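Aldehyde Dehydrogenase (Burkholderia cenocepacia, PDB 4O6R) probably oxidises aldehydes to carboxylic acids with NAD(P)+ and holds AMP in its nucleotide pocket. Local coordinates at residues G99-I102 with R103-R106; R106-D109 with V110-A114; I192-L195 with M196-G200. All coordinates share one frame; numbering follows the deposited sequence.

Interaction 1: residues G99-I102 with R103-R106; sequences GHPI and RDSR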
ATOM      1  N   GLY A  99      -1.104  38.201  15.654  1.00 11.28           N
ATOM      2  CA  GLY A  99      -2.027  39.107  15.013  1.00 11.51           C
ATOM      3  C   GLY A  99      -3.208  38.447  14.310  1.00 11.41           C
ATOM      4  O   GLY A  99      -4.049  39.153  13.777  1.00 11.86           O
ATOM      5  N   HIS A 100      -3.288  37.124  14.271  1.00 10.97           N
ATOM      6  CA  HIS A 100      -4.425  36.477  13.641  1.00 11.08           C
ATOM      7  C   HIS A 100      -5.678  36.907  14.370  1.00 11.48           C
ATOM      8  O   HIS A 100      -5.673  36.905  15.597  1.00 11.53           O
ATOM      9  CB  HIS A 100      -4.346  34.980  13.763  1.00 10.83           C
ATOM     10  CG  HIS A 100      -3.161  34.361  13.087  1.00 10.76           C
ATOM     11  ND1 HIS A 100      -2.960  32.997  13.058  1.00 10.48           N
ATOM     12  CD2 HIS A 100      -2.087  34.913  12.477  1.00 10.90           C
ATOM     13  CE1 HIS A 100      -1.825  32.731  12.441  1.00 10.36           C
ATOM     14  NE2 HIS A 100      -1.280  33.877  12.062  1.00 10.62           N
ATOM     15  N   PRO A 101      -6.745  37.270  13.640  1.00 11.74           N
ATOM     16  CA  PRO A 101      -8.020  37.540  14.318  1.00 12.13           C
ATOM     17  C   PRO A 101      -8.430  36.379  15.238  1.00 12.07           C
ATOM     18  O   PRO A 101      -8.312  35.209  14.876  1.00 11.57           O
ATOM     19  CB  PRO A 101      -9.004  37.684  13.157  1.00 12.42           C
ATOM     20  CG  PRO A 101      -8.155  38.237  12.032  1.00 12.34           C
ATOM     21  CD  PRO A 101      -6.809  37.600  12.201  1.00 11.82           C
ATOM     22  N   ILE A 102      -8.920  36.701  16.423  1.00 12.60           N
ATOM     23  CA  ILE A 102      -9.387  35.689  17.373  1.00 12.82           C
ATOM     24  C   ILE A 102     -10.411  34.752  16.746  1.00 12.88           C
ATOM     25  O   ILE A 102     -10.445  33.576  17.045  1.00 12.46           O
ATOM     26  CB  ILE A 102      -9.917  36.365  18.672  1.00 13.41           C
ATOM     27  CG1 ILE A 102     -10.271  35.341  19.766  1.00 13.69           C
ATOM     28  CG2 ILE A 102     -11.103  37.261  18.370  1.00 14.03           C
ATOM     29  CD1 ILE A 102      -9.116  34.493  20.288  1.00 13.29           C
ATOM     30  N   ARG A 103     -11.227  35.250  15.830  1.00 13.55           N
ATOM     31  CA  ARG A 103     -12.158  34.354  15.187  1.00 13.99           C
ATOM     32  C   ARG A 103     -11.437  33.240  14.375  1.00 13.56           C
ATOM     33  O   ARG A 103     -11.939  32.120  14.318  1.00 13.10           O
ATOM     34  CB  ARG A 103     -13.173  35.134  14.353  1.00 14.72           C
ATOM     35  CG  ARG A 103     -12.636  35.686  13.054  1.00 14.85           C
ATOM     36  CD  ARG A 103     -13.742  36.391  12.308  1.00 15.89           C
ATOM     37  NE  ARG A 103     -13.486  36.337  10.885  1.00 16.39           N
ATOM     38  CZ  ARG A 103     -14.397  36.501   9.934  1.00 17.43           C
ATOM     39  NH1 ARG A 103     -15.658  36.827  10.239  1.00 18.11           N
ATOM     40  NH2 ARG A 103     -14.022  36.399   8.654  1.00 17.40           N
ATOM     41  N   ASP A 104     -10.273  33.558  13.803  1.00 13.47           N
ATOM     42  CA  ASP A 104      -9.480  32.611  12.998  1.00 13.54           C
ATOM     43  C   ASP A 104      -8.685  31.654  13.900  1.00 12.77           C
ATOM     44  O   ASP A 104      -8.557  30.449  13.604  1.00 12.25           O
ATOM     45  CB  ASP A 104      -8.433  33.318  12.111  1.00 14.08           C
ATOM     46  CG  ASP A 104      -9.025  34.074  10.930  1.00 15.38           C
ATOM     47  OD1 ASP A 104     -10.182  33.845  10.531  1.00 15.88           O
ATOM     48  OD2 ASP A 104      -8.259  34.921  10.372  1.00 17.46           O
ATOM     49  N   SER A 105      -8.129  32.164  14.994  1.00 12.40           N
ATOM     50  CA  SER A 105      -7.411  31.273  15.886  1.00 12.21           C
ATOM     51  C   SER A 105      -8.388  30.299  16.547  1.00 12.30           C
ATOM     52  O   SER A 105      -8.042  29.161  16.745  1.00 12.32           O
ATOM     53  CB  SER A 105      -6.544  32.010  16.894  1.00 12.10           C
ATOM     54  OG  SER A 105      -7.313  32.892  17.647  1.00 13.07           O
ATOM     55  N   ARG A 106      -9.611  30.732  16.840  1.00 12.79           N
ATOM     56  CA  ARG A 106     -10.642  29.830  17.355  1.00 13.16           C
ATOM     57  C   ARG A 106     -11.142  28.809  16.310  1.00 13.25           C
ATOM     58  O   ARG A 106     -11.274  27.632  16.630  1.00 13.34           O
ATOM     59  CB  ARG A 106     -11.853  30.611  17.882  1.00 13.77           C
ATOM     60  CG  ARG A 106     -11.648  31.376  19.167  1.00 13.86           C
ATOM     61  CD  ARG A 106     -12.772  32.391  19.321  1.00 14.48           C
ATOM     62  NE  ARG A 106     -12.748  33.042  20.611  1.00 14.70           N
ATOM     63  CZ  ARG A 106     -13.472  34.104  20.930  1.00 15.37           C
ATOM     64  NH1 ARG A 106     -14.246  34.684  20.025  1.00 15.64           N
ATOM     65  NH2 ARG A 106     -13.397  34.617  22.151  1.00 15.70           N
TER

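Interaction 2: residues R106-D109 with V110-A114; sequences RALD and VPRTA. With NO3 (nitrate ion), chain F.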
ATOM      1  N   ARG A 106      -9.611  30.732  16.840  1.00 12.79           N
ATOM      2  CA  ARG A 106     -10.642  29.830  17.355  1.00 13.16           C
ATOM      3  C   ARG A 106     -11.142  28.809  16.310  1.00 13.25           C
ATOM      4  O   ARG A 106     -11.274  27.632  16.630  1.00 13.34           O
ATOM      5  CB  ARG A 106     -11.853  30.611  17.882  1.00 13.77           C
ATOM      6  CG  ARG A 106     -11.648  31.376  19.167  1.00 13.86           C
ATOM      7  CD  ARG A 106     -12.772  32.391  19.321  1.00 14.48           C
ATOM      8  NE  ARG A 106     -12.748  33.042  20.611  1.00 14.70           N
ATOM      9  CZ  ARG A 106     -13.472  34.104  20.930  1.00 15.37           C
ATOM     10  NH1 ARG A 106     -14.246  34.684  20.025  1.00 15.64           N
ATOM     11  NH2 ARG A 106     -13.397  34.617  22.151  1.00 15.70           N
ATOM     12  N   ALA A 107     -11.442  29.252  15.086  1.00 13.29           N
ATOM     13  CA  ALA A 107     -12.123  28.406  14.103  1.00 13.53           C
ATOM     14  C   ALA A 107     -11.156  27.600  13.250  1.00 13.30           C
ATOM     15  O   ALA A 107     -11.533  26.568  12.704  1.00 13.18           O
ATOM     16  CB  ALA A 107     -13.021  29.239  13.191  1.00 14.05           C
ATOM     17  N   LEU A 108      -9.919  28.062  13.155  1.00 13.01           N
ATOM     18  CA  LEU A 108      -8.972  27.484  12.244  1.00 12.90           C
ATOM     19  C   LEU A 108      -7.680  27.038  12.929  1.00 12.72           C
ATOM     20  O   LEU A 108      -7.375  25.838  12.890  1.00 12.40           O
ATOM     21  CB  LEU A 108      -8.693  28.445  11.070  1.00 13.18           C
ATOM     22  CG  LEU A 108      -9.881  28.719  10.124  1.00 13.84           C
ATOM     23  CD1 LEU A 108      -9.642  29.943   9.258  1.00 14.05           C
ATOM     24  CD2 LEU A 108     -10.191  27.504   9.254  1.00 14.03           C
ATOM     25  N   ASP A 109      -6.918  27.955  13.542  1.00 12.89           N
ATOM     26  CA  ASP A 109      -5.615  27.605  14.113  1.00 12.65           C
ATOM     27  C   ASP A 109      -5.713  26.443  15.136  1.00 12.13           C
ATOM     28  O   ASP A 109      -4.999  25.418  15.021  1.00 11.39           O
ATOM     29  CB  ASP A 109      -4.900  28.795  14.770  1.00 13.54           C
ATOM     30  CG  ASP A 109      -4.498  29.918  13.786  1.00 14.70           C
ATOM     31  OD1 ASP A 109      -4.142  29.642  12.611  1.00 16.41           O
ATOM     32  OD2 ASP A 109      -4.511  31.102  14.221  1.00 15.81           O
ATOM     33  N   VAL A 110      -6.558  26.587  16.148  1.00 11.81           N
ATOM     34  CA  VAL A 110      -6.625  25.550  17.161  1.00 11.81           C
ATOM     35  C   VAL A 110      -7.209  24.208  16.615  1.00 11.89           C
ATOM     36  O   VAL A 110      -6.570  23.185  16.753  1.00 11.70           O
ATOM     37  CB  VAL A 110      -7.365  26.030  18.438  1.00 12.14           C
ATOM     38  CG1 VAL A 110      -7.556  24.890  19.407  1.00 12.29           C
ATOM     39  CG2 VAL A 110      -6.598  27.160  19.104  1.00 12.03           C
ATOM     40  N   PRO A 111      -8.384  24.224  15.963  1.00 12.28           N
ATOM     41  CA  PRO A 111      -8.959  22.985  15.429  1.00 12.55           C
ATOM     42  C   PRO A 111      -8.039  22.246  14.445  1.00 12.20           C
ATOM     43  O   PRO A 111      -7.962  21.030  14.501  1.00 12.08           O
ATOM     44  CB  PRO A 111     -10.221  23.470  14.693  1.00 13.14           C
ATOM     45  CG  PRO A 111     -10.599  24.720  15.398  1.00 13.26           C
ATOM     46  CD  PRO A 111      -9.291  25.373  15.766  1.00 12.82           C
ATOM     47  N   ARG A 112      -7.335  22.967  13.580  1.00 12.10           N
ATOM     48  CA  ARG A 112      -6.466  22.303  12.595  1.00 12.33           C
ATOM     49  C   ARG A 112      -5.306  21.629  13.296  1.00 11.00           C
ATOM     50  O   ARG A 112      -4.884  20.548  12.913  1.00 10.39           O
ATOM     51  CB  ARG A 112      -5.950  23.280  11.537  1.00 14.11           C
ATOM     52  CG  ARG A 112      -6.923  23.601  10.388  1.00 16.89           C
ATOM     53  CD  ARG A 112      -6.510  24.924   9.765  1.00 19.53           C
ATOM     54  NE  ARG A 112      -6.766  25.062   8.350  1.00 23.20           N
ATOM     55  CZ  ARG A 112      -6.252  26.012   7.563  1.00 26.27           C
ATOM     56  NH1 ARG A 112      -5.417  26.933   8.035  1.00 27.46           N
ATOM     57  NH2 ARG A 112      -6.589  26.048   6.279  1.00 28.70           N
ATOM     58  N   THR A 113      -4.789  22.278  14.342  1.00 10.08           N
ATOM     59  CA  THR A 113      -3.695  21.731  15.135  1.00  9.45           C
ATOM     60  C   THR A 113      -4.144  20.477  15.848  1.00  9.24           C
ATOM     61  O   THR A 113      -3.492  19.460  15.753  1.00  9.07           O
ATOM     62  CB  THR A 113      -3.172  22.775  16.154  1.00  9.42           C
ATOM     63  OG1 THR A 113      -2.826  23.973  15.460  1.00  9.25           O
ATOM     64  CG2 THR A 113      -1.962  22.275  16.871  1.00  9.22           C
ATOM     65  N   ALA A 114      -5.279  20.540  16.539  1.00  9.38           N
ATOM     66  CA  ALA A 114      -5.837  19.349  17.182  1.00  9.47           C
ATOM     67  C   ALA A 114      -6.085  18.190  16.184  1.00  9.24           C
ATOM     68  O   ALA A 114      -5.732  17.041  16.443  1.00  9.24           O
ATOM     69  CB  ALA A 114      -7.103  19.707  17.936  1.00 10.04           C
TER
HETATM   70  N   NO3 F 502      -3.671  27.931   5.132  1.00 21.98           N
HETATM   71  O1  NO3 F 502      -3.154  26.866   5.482  1.00 24.70           O
HETATM   72  O2  NO3 F 502      -4.933  28.299   5.566  1.00 19.95           O
HETATM   73  O3  NO3 F 502      -2.994  28.817   4.301  1.00 22.12           O
HETATM   74  O   HOH W   1      -4.741  27.729  10.683  0.50  8.12           O

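Interaction 3: residues I192-L195 with M196-G200; sequences IVEL and MAEVG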
ATOM      1  N   ILE A 192       2.190  24.390  23.809  1.00 11.28           N
ATOM      2  CA  ILE A 192       2.030  23.042  23.281  1.00 10.84           C
ATOM      3  C   ILE A 192       2.958  22.064  24.004  1.00 10.72           C
ATOM      4  O   ILE A 192       2.521  20.991  24.407  1.00 10.51           O
ATOM      5  CB  ILE A 192       2.272  23.004  21.759  1.00 10.58           C
ATOM      6  CG1 ILE A 192       1.109  23.655  21.035  1.00 10.67           C
ATOM      7  CG2 ILE A 192       2.494  21.583  21.231  1.00 10.35           C
ATOM      8  CD1 ILE A 192      -0.221  22.925  21.220  1.00 10.85           C
ATOM      9  N   VAL A 193       4.235  22.400  24.158  1.00 10.82           N
ATOM     10  CA  VAL A 193       5.146  21.432  24.760  1.00 10.84           C
ATOM     11  C   VAL A 193       4.838  21.248  26.226  1.00 11.39           C
ATOM     12  O   VAL A 193       5.076  20.160  26.771  1.00 11.38           O
ATOM     13  CB  VAL A 193       6.636  21.733  24.485  1.00 10.70           C
ATOM     14  CG1 VAL A 193       7.120  22.897  25.328  1.00 11.01           C
ATOM     15  CG2 VAL A 193       7.479  20.499  24.746  1.00 10.53           C
ATOM     16  N   GLU A 194       4.324  22.292  26.872  1.00 11.93           N
ATOM     17  CA  GLU A 194       3.823  22.173  28.243  1.00 12.70           C
ATOM     18  C   GLU A 194       2.676  21.157  28.309  1.00 12.37           C
ATOM     19  O   GLU A 194       2.649  20.305  29.209  1.00 12.20           O
ATOM     20  CB  GLU A 194       3.359  23.538  28.787  1.00 13.48           C
ATOM     21  CG  GLU A 194       3.093  23.498  30.280  1.00 14.61           C
ATOM     22  CD  GLU A 194       2.672  24.820  30.832  1.00 15.51           C
ATOM     23  OE1 GLU A 194       2.003  25.608  30.119  1.00 16.15           O
ATOM     24  OE2 GLU A 194       3.019  25.055  32.002  1.00 16.79           O
ATOM     25  N   LEU A 195       1.739  21.233  27.359  1.00 11.90           N
ATOM     26  CA  LEU A 195       0.652  20.247  27.306  1.00 11.82           C
ATOM     27  C   LEU A 195       1.194  18.853  27.045  1.00 11.54           C
ATOM     28  O   LEU A 195       0.721  17.899  27.647  1.00 11.47           O
ATOM     29  CB  LEU A 195      -0.411  20.586  26.246  1.00 11.74           C
ATOM     30  CG  LEU A 195      -1.209  21.859  26.514  1.00 12.07           C
ATOM     31  CD1 LEU A 195      -2.101  22.254  25.346  1.00 12.06           C
ATOM     32  CD2 LEU A 195      -2.038  21.689  27.763  1.00 12.45           C
ATOM     33  N   MET A 196       2.169  18.738  26.139  1.00 11.27           N
ATOM     34  CA  MET A 196       2.848  17.467  25.908  1.00 11.13           C
ATOM     35  C   MET A 196       3.386  16.841  27.201  1.00 11.60           C
ATOM     36  O   MET A 196       3.178  15.646  27.453  1.00 11.41           O
ATOM     37  CB  MET A 196       3.975  17.641  24.871  1.00 10.99           C
ATOM     38  CG  MET A 196       3.449  17.856  23.460  1.00 10.79           C
ATOM     39  SD  MET A 196       4.843  18.217  22.385  1.00 10.63           S
ATOM     40  CE  MET A 196       4.171  17.684  20.812  1.00 10.34           C
ATOM     41  N   ALA A 197       4.032  17.650  28.044  1.00 11.98           N
ATOM     42  CA  ALA A 197       4.546  17.166  29.306  1.00 12.59           C
ATOM     43  C   ALA A 197       3.390  16.720  30.179  1.00 13.21           C
ATOM     44  O   ALA A 197       3.439  15.646  30.786  1.00 13.00           O
ATOM     45  CB  ALA A 197       5.356  18.253  30.005  1.00 12.99           C
ATOM     46  N   GLU A 198       2.334  17.522  30.207  1.00 14.04           N
ATOM     47  CA  GLU A 198       1.167  17.199  31.013  1.00 15.27           C
ATOM     48  C   GLU A 198       0.547  15.862  30.625  1.00 14.52           C
ATOM     49  O   GLU A 198       0.174  15.099  31.496  1.00 14.29           O
ATOM     50  CB  GLU A 198       0.094  18.294  30.948  1.00 17.00           C
ATOM     51  CG  GLU A 198       0.466  19.613  31.607  1.00 19.37           C
ATOM     52  CD  GLU A 198      -0.695  20.626  31.528  1.00 21.80           C
ATOM     53  OE1 GLU A 198      -1.857  20.167  31.361  1.00 22.84           O
ATOM     54  OE2 GLU A 198      -0.452  21.867  31.596  1.00 23.86           O
ATOM     55  N   VAL A 199       0.430  15.577  29.328  1.00 13.62           N
ATOM     56  CA  VAL A 199      -0.216  14.329  28.915  1.00 13.35           C
ATOM     57  C   VAL A 199       0.706  13.109  29.020  1.00 12.99           C
ATOM     58  O   VAL A 199       0.224  11.997  28.862  1.00 13.20           O
ATOM     59  CB  VAL A 199      -0.880  14.402  27.510  1.00 13.14           C
ATOM     60  CG1 VAL A 199      -1.908  15.515  27.477  1.00 13.38           C
ATOM     61  CG2 VAL A 199       0.134  14.583  26.392  1.00 12.70           C
ATOM     62  N   GLY A 200       2.004  13.308  29.273  1.00 12.41           N
ATOM     63  CA  GLY A 200       2.916  12.223  29.575  1.00 12.13           C
ATOM     64  C   GLY A 200       4.037  11.989  28.565  1.00 11.66           C
ATOM     65  O   GLY A 200       4.681  10.951  28.606  1.00 11.30           O
TER

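Interaction 1: residues G99-I102 with R103-R106
Ile102 and Arg106 sit one helical turn apart and meet twice, through the backbone and through the side chains. Arg106 N donates to Ile102 O at 3.0 Å. Farther out from the helix, Ile102 CG1 lies over one face of the guanidinium, 3.5 Å from Arg106 NE and offset toward its rim. With CG1 anti to the amide nitrogen (chi1 -173°), this branch stands out from the helix, and the extended Arg106 chain runs back toward the helix start to lie over it. Its NE keeps a salt bridge to Glu88.

Pro101 O takes two amide donors of the first turn: Asp104 N at 2.8 Å, above the carbonyl plane, and Ser105 N at 3.1 Å, nearly in line with the C=O. Proline suits this N-cap position because its ring fixes phi and it has no N-H to satisfy. The Asp104 side chain lies beside that ring, pointing the same way, with OD2 3.6 Å from Pro101 CD. His100 N bonds to Thr98 OG1, and His100 O accepts from Ser95 OG. The buried Ser105 hydroxyl bonds to Ser95 OG and Ala91 O, whereas Arg103 NH2 reaches His493 O of the second subunit. Gly99, with a phi of 88°, suits the turn because a CB would press on the preceding carbonyl oxygen. The arrangement is a short loop between consecutive helices, with a glycine ending helix 87-98 and Pro101 as N-cap of helix 102-123.

Interaction 2: residues R106-D109 with V110-A114
Asp109 O is gripped twice by Thr113: OG1 donates to it at 2.6 Å and the amide N at 3.2 Å, the two arriving from opposite faces of the carbonyl plane. Thr113 can do this because chi1 of -54° sets OG1 beside its own amide nitrogen, facing back up the helix. Threonine suits this buried place, since its hydroxyl is satisfied within the helix itself.

Two residues earlier, Pro111 has no N-H to give, so the chain kinks there; the turn before it, 106-109, is of the wider pi type, consistent with accommodating the ring. The proline ring occupies the place of the missing bond: CD lies 3.1 Å from Arg106 O and CG 3.4 Å from Ala107 O. Regular bonding resumes with Arg112 N to Leu108 O at 3.0 Å.

From there the Arg112 side chain, bent at chi3 (148°), runs back past Leu108, whose CD2 lies over one face of the guanidinium. The edge is left to polar partners. NH1 and NH2 both donate to O2 of a nitrate ion, each at 2.9 Å, forming a fork in the guanidinium plane, and Lys448 binds the same ion. NH1 also donates to a water that in turn donates to Asp109 OD1, while OD2 of this aspartate bonds to His100. The nitrate probably came from the crystallisation liquor, so it is no evidence of a natural ligand, but the two cationic side chains are consistent with a spot that can hold a small anion. Asp109 and Arg112, of opposite charge, are coupled through water and not by a direct salt bridge.

Interaction 3: residues I192-L195 with M196-G200
Met196 packs back against Ile192 and Val193 in the last turns of helix 187-199, which ends in a Schellman motif and is the helix of the beta-alpha-beta unit between strands 176-180 and 206-208.

The backbone bonds are regular: Met196 N donates to Ile192 O in the carbonyl plane at 2.9 Å, and Ala197, Glu198 and Val199 each bond to the residue four before. At the end Gly200 N turns back to Ala197 O at 3.1 Å and, weakly, to Met196 O. Glycine fits because phi is 116°, where a CB would run into the preceding carbonyl oxygen.

The apolar contacts gather on the buried side. Met196 SD lies 4.2 Å from Val193 CG2 and 4.3 Å from Ile192 CG2. Its long, flexible chain extends beyond CG and also reaches Met167 and Leu171 of helix 159-172, while branched Val193 packs on strand 206-208. Leu195 packs on Leu79 of helix 69-85.

The charged groups lie on the more exposed side. Leu195 CD2 passes the Glu198 carboxylate, 3.9 Å from its OE1. Glu194 and Glu198 have carboxylate planes 63° apart, and Glu194 OE1 and Glu198 OE2 are separated by 4.7 Å. Glu194 OE2 also bonds to Gln10. The like charges are probably offset by one cation, for Glu194 OE1 and Glu198 OE2 both form salt bridges to NH1 of Arg191.

In the fold
Interactions 1 and 2 are consecutive pieces of one structure: they share Arg106, and their centres are 10 Å apart on helix 102-123. Two bonds join them, a backbone one from Asp109 N to Asp104 O (3.0 Å) and a side-chain one between His100 ND1 and Asp109 OD2 (2.7 Å), which ties the loop before the helix to its second turn. Interaction 3 lies on another helix, its centre 17 Å from that of interaction 2 and their nearest atoms about 5 Å apart. Leu160 and Ile83 bridge this gap, each touching both Thr113 and Ile192. Those two side chains are each about 11 Å from that of Val154, which binds AMP, so both contacts lie near the nucleotide pocket.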